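Local coordinates for ATP/GTP-binding site-containing protein A (Brucella abortus, PDB 6NTR) that functions in the periplasm to maintain the integrity of the cell envelope, at residues 132-137 against 211-216. Numbering follows the deposited sequence.
Sequences ELIGKA and FKLYRN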
ATOM      1  N   GLU A 132      11.797   7.120   2.656  1.00 45.25           N
ATOM      2  CA  GLU A 132      11.902   7.938   3.858  1.00 44.60           C
ATOM      3  C   GLU A 132      11.578   7.137   5.107  1.00 45.70           C
ATOM      4  O   GLU A 132      12.136   7.386   6.177  1.00 49.18           O
ATOM      5  CB  GLU A 132      10.954   9.116   3.731  1.00 45.42           C
ATOM      6  CG  GLU A 132      10.902  10.008   4.899  1.00 48.08           C
ATOM      7  CD  GLU A 132       9.756  10.956   4.760  1.00 58.84           C
ATOM      8  OE1 GLU A 132       8.605  10.461   4.717  1.00 59.27           O
ATOM      9  OE2 GLU A 132      10.002  12.178   4.659  1.00 63.83           O
ATOM     10  N   LEU A 133      10.632   6.214   4.999  1.00 44.80           N
ATOM     11  CA  LEU A 133      10.323   5.354   6.124  1.00 42.61           C
ATOM     12  C   LEU A 133      11.533   4.530   6.519  1.00 45.12           C
ATOM     13  O   LEU A 133      11.858   4.431   7.703  1.00 48.85           O
ATOM     14  CB  LEU A 133       9.141   4.468   5.765  1.00 45.12           C
ATOM     15  CG  LEU A 133       8.755   3.250   6.597  1.00 44.83           C
ATOM     16  CD1 LEU A 133       8.860   3.484   8.075  1.00 44.33           C
ATOM     17  CD2 LEU A 133       7.338   2.929   6.251  1.00 45.12           C
ATOM     18  N   ILE A 134      12.228   3.952   5.538  1.00 47.89           N
ATOM     19  CA  ILE A 134      13.412   3.148   5.838  1.00 53.56           C
ATOM     20  C   ILE A 134      14.505   4.013   6.439  1.00 55.20           C
ATOM     21  O   ILE A 134      15.121   3.646   7.443  1.00 59.00           O
ATOM     22  CB  ILE A 134      13.924   2.413   4.584  1.00 60.94           C
ATOM     23  CG1 ILE A 134      12.877   1.441   4.051  1.00 70.04           C
ATOM     24  CG2 ILE A 134      15.182   1.637   4.892  1.00 61.34           C
ATOM     25  CD1 ILE A 134      13.193   0.926   2.671  1.00 75.39           C
ATOM     26  N   GLY A 135      14.775   5.160   5.831  1.00 53.22           N
ATOM     27  CA  GLY A 135      15.821   6.040   6.310  1.00 53.12           C
ATOM     28  C   GLY A 135      15.586   6.454   7.745  1.00 54.45           C
ATOM     29  O   GLY A 135      16.427   6.233   8.615  1.00 56.05           O
ATOM     30  N   LYS A 136      14.422   7.040   7.998  1.00 57.65           N
ATOM     31  CA  LYS A 136      14.065   7.402   9.359  1.00 57.45           C
ATOM     32  C   LYS A 136      14.231   6.210  10.292  1.00 58.38           C
ATOM     33  O   LYS A 136      14.789   6.336  11.382  1.00 59.36           O
ATOM     34  CB  LYS A 136      12.639   7.951   9.382  1.00 56.01           C
ATOM     35  CG  LYS A 136      12.523   9.219   8.538  1.00 57.54           C
ATOM     36  CD  LYS A 136      11.407  10.156   8.954  1.00 58.07           C
ATOM     37  CE  LYS A 136      11.603  11.543   8.328  1.00 58.60           C
ATOM     38  NZ  LYS A 136      10.755  12.615   8.930  1.00 61.76           N
ATOM     39  N   ALA A 137      13.808   5.027   9.852  1.00 58.98           N
ATOM     40  CA  ALA A 137      13.943   3.844  10.692  1.00 52.58           C
ATOM     41  C   ALA A 137      15.399   3.497  10.935  1.00 47.76           C
ATOM     42  O   ALA A 137      15.788   3.176  12.063  1.00 43.79           O
ATOM     43  CB  ALA A 137      13.226   2.666  10.047  1.00 53.12           C
ATOM     44  N   PHE A 211       2.687  -3.612   9.591  1.00 44.31           N
ATOM     45  CA  PHE A 211       3.485  -4.546   8.838  1.00 39.14           C
ATOM     46  C   PHE A 211       4.898  -4.664   9.360  1.00 47.03           C
ATOM     47  O   PHE A 211       5.359  -3.810  10.064  1.00 53.99           O
ATOM     48  CB  PHE A 211       3.496  -4.161   7.341  1.00 42.81           C
ATOM     49  CG  PHE A 211       4.071  -2.811   7.049  1.00 45.63           C
ATOM     50  CD1 PHE A 211       3.290  -1.693   7.090  1.00 45.22           C
ATOM     51  CD2 PHE A 211       5.389  -2.670   6.725  1.00 43.29           C
ATOM     52  CE1 PHE A 211       3.814  -0.461   6.828  1.00 42.73           C
ATOM     53  CE2 PHE A 211       5.917  -1.439   6.468  1.00 39.56           C
ATOM     54  CZ  PHE A 211       5.127  -0.336   6.518  1.00 39.40           C
ATOM     55  N   LYS A 212       5.577  -5.733   8.979  1.00 52.70           N
ATOM     56  CA  LYS A 212       6.965  -5.961   9.330  1.00 58.41           C
ATOM     57  C   LYS A 212       7.749  -5.599   8.079  1.00 62.29           C
ATOM     58  O   LYS A 212       7.518  -6.157   7.030  1.00 67.48           O
ATOM     59  CB  LYS A 212       7.190  -7.417   9.684  1.00 57.51           C
ATOM     60  CG  LYS A 212       6.674  -7.807  11.052  1.00 58.11           C
ATOM     61  CD  LYS A 212       6.791  -9.298  11.280  1.00 61.48           C
ATOM     62  CE  LYS A 212       6.610  -9.675  12.740  1.00 68.86           C
ATOM     63  NZ  LYS A 212       5.734  -8.732  13.479  1.00 70.66           N
ATOM     64  N   LEU A 213       8.681  -4.670   8.181  1.00 61.23           N
ATOM     65  CA  LEU A 213       9.424  -4.196   7.029  1.00 58.75           C
ATOM     66  C   LEU A 213      10.921  -4.452   7.008  1.00 59.16           C
ATOM     67  O   LEU A 213      11.592  -4.263   8.004  1.00 60.59           O
ATOM     68  CB  LEU A 213       9.159  -2.704   6.896  1.00 62.17           C
ATOM     69  CG  LEU A 213      10.084  -1.791   6.113  1.00 67.60           C
ATOM     70  CD1 LEU A 213       9.676  -1.771   4.658  1.00 68.80           C
ATOM     71  CD2 LEU A 213       9.998  -0.391   6.674  1.00 70.10           C
ATOM     72  N   TYR A 214      11.425  -4.888   5.860  1.00 55.66           N
ATOM     73  CA  TYR A 214      12.842  -5.156   5.634  1.00 53.27           C
ATOM     74  C   TYR A 214      13.541  -3.904   5.129  1.00 54.33           C
ATOM     75  O   TYR A 214      12.924  -3.010   4.558  1.00 58.94           O
ATOM     76  CB  TYR A 214      13.040  -6.284   4.619  1.00 51.97           C
ATOM     77  CG  TYR A 214      12.643  -7.621   5.142  1.00 52.95           C
ATOM     78  CD1 TYR A 214      11.309  -7.982   5.216  1.00 55.16           C
ATOM     79  CD2 TYR A 214      13.595  -8.523   5.583  1.00 57.55           C
ATOM     80  CE1 TYR A 214      10.925  -9.205   5.719  1.00 60.53           C
ATOM     81  CE2 TYR A 214      13.226  -9.749   6.085  1.00 62.62           C
ATOM     82  CZ  TYR A 214      11.888 -10.084   6.151  1.00 65.82           C
ATOM     83  OH  TYR A 214      11.508 -11.302   6.655  1.00 69.62           O
ATOM     84  N   ARG A 215      14.853  -3.852   5.342  1.00 50.94           N
ATOM     85  CA  ARG A 215      15.640  -2.737   4.827  1.00 55.28           C
ATOM     86  C   ARG A 215      15.549  -2.602   3.304  1.00 63.85           C
ATOM     87  O   ARG A 215      15.752  -1.499   2.777  1.00 65.70           O
ATOM     88  CB  ARG A 215      17.099  -2.906   5.255  1.00 50.29           C
ATOM     89  CG  ARG A 215      17.788  -1.636   5.621  1.00 52.40           C
ATOM     90  CD  ARG A 215      18.888  -1.927   6.613  1.00 60.77           C
ATOM     91  NE  ARG A 215      19.976  -2.738   6.068  1.00 68.45           N
ATOM     92  CZ  ARG A 215      21.242  -2.333   5.983  1.00 76.02           C
ATOM     93  NH1 ARG A 215      21.591  -1.135   6.433  1.00 83.71           N
ATOM     94  NH2 ARG A 215      22.169  -3.135   5.483  1.00 72.56           N
ATOM     95  N   ASN A 216      15.250  -3.689   2.584  1.00 68.63           N
ATOM     96  CA  ASN A 216      15.222  -3.683   1.126  1.00 72.48           C
ATOM     97  C   ASN A 216      13.827  -3.467   0.564  1.00 68.25           C
ATOM     98  O   ASN A 216      13.595  -3.752  -0.617  1.00 73.42           O
ATOM     99  CB  ASN A 216      15.807  -4.983   0.575  1.00 82.67           C
ATOM    100  CG  ASN A 216      15.058  -6.210   1.053  1.00 87.53           C
ATOM    101  OD1 ASN A 216      13.956  -6.107   1.584  1.00 87.70           O
ATOM    102  ND2 ASN A 216      15.648  -7.383   0.850  1.00 90.36           N
TER
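The ring of F211 meets the helix edge-on: CD2 of L133 sits at its rim, close to the ring plane, 4.0 Å from F211 CZ. Among the atoms of 132-137, nothing lies over either face. L133 and F211 come at each other from opposite directions, and the ring gets there because F211 CG stands between the backbone N and the carbonyl carbon (chi1 61°), which swings the far end of the phenyl toward the helix. A glycerol, probably from the crystallisation liquor, lies about 4 Å from the F211 side chain.

Two residues on, L213 and L133 reach out tip to tip, L213 CD2 ending 3.8 Å from L133 CG. The same methyl lies more loosely against I134, 4.3 Å from its CG1, and so fits between neighbouring side chains of one helical turn. This is a helix laid across a strand of the barrel-like EipB fold: the axes of 132-137 and 211-214 pass at 80°, 10.2 Å apart at their closest, and the two belong to helix 126-138 and strand 207-214. The adjoining strand 187-195 continues the apolar surface, with I192 against L133 and V190 against F211.

Past the leucines, I134 packs on the backbone of Y214 and R215. Its CD1 comes to 3.5 Å from the carbonyl O of R215, a van der Waals contact only, while CG2 lies 4.2 Å from R215 CG. V3 and L5, from the N-terminal loop, also pack on I134. The guanidinium of R215 leads away from this patch, its NH1 making a long, weak ion pair with E138.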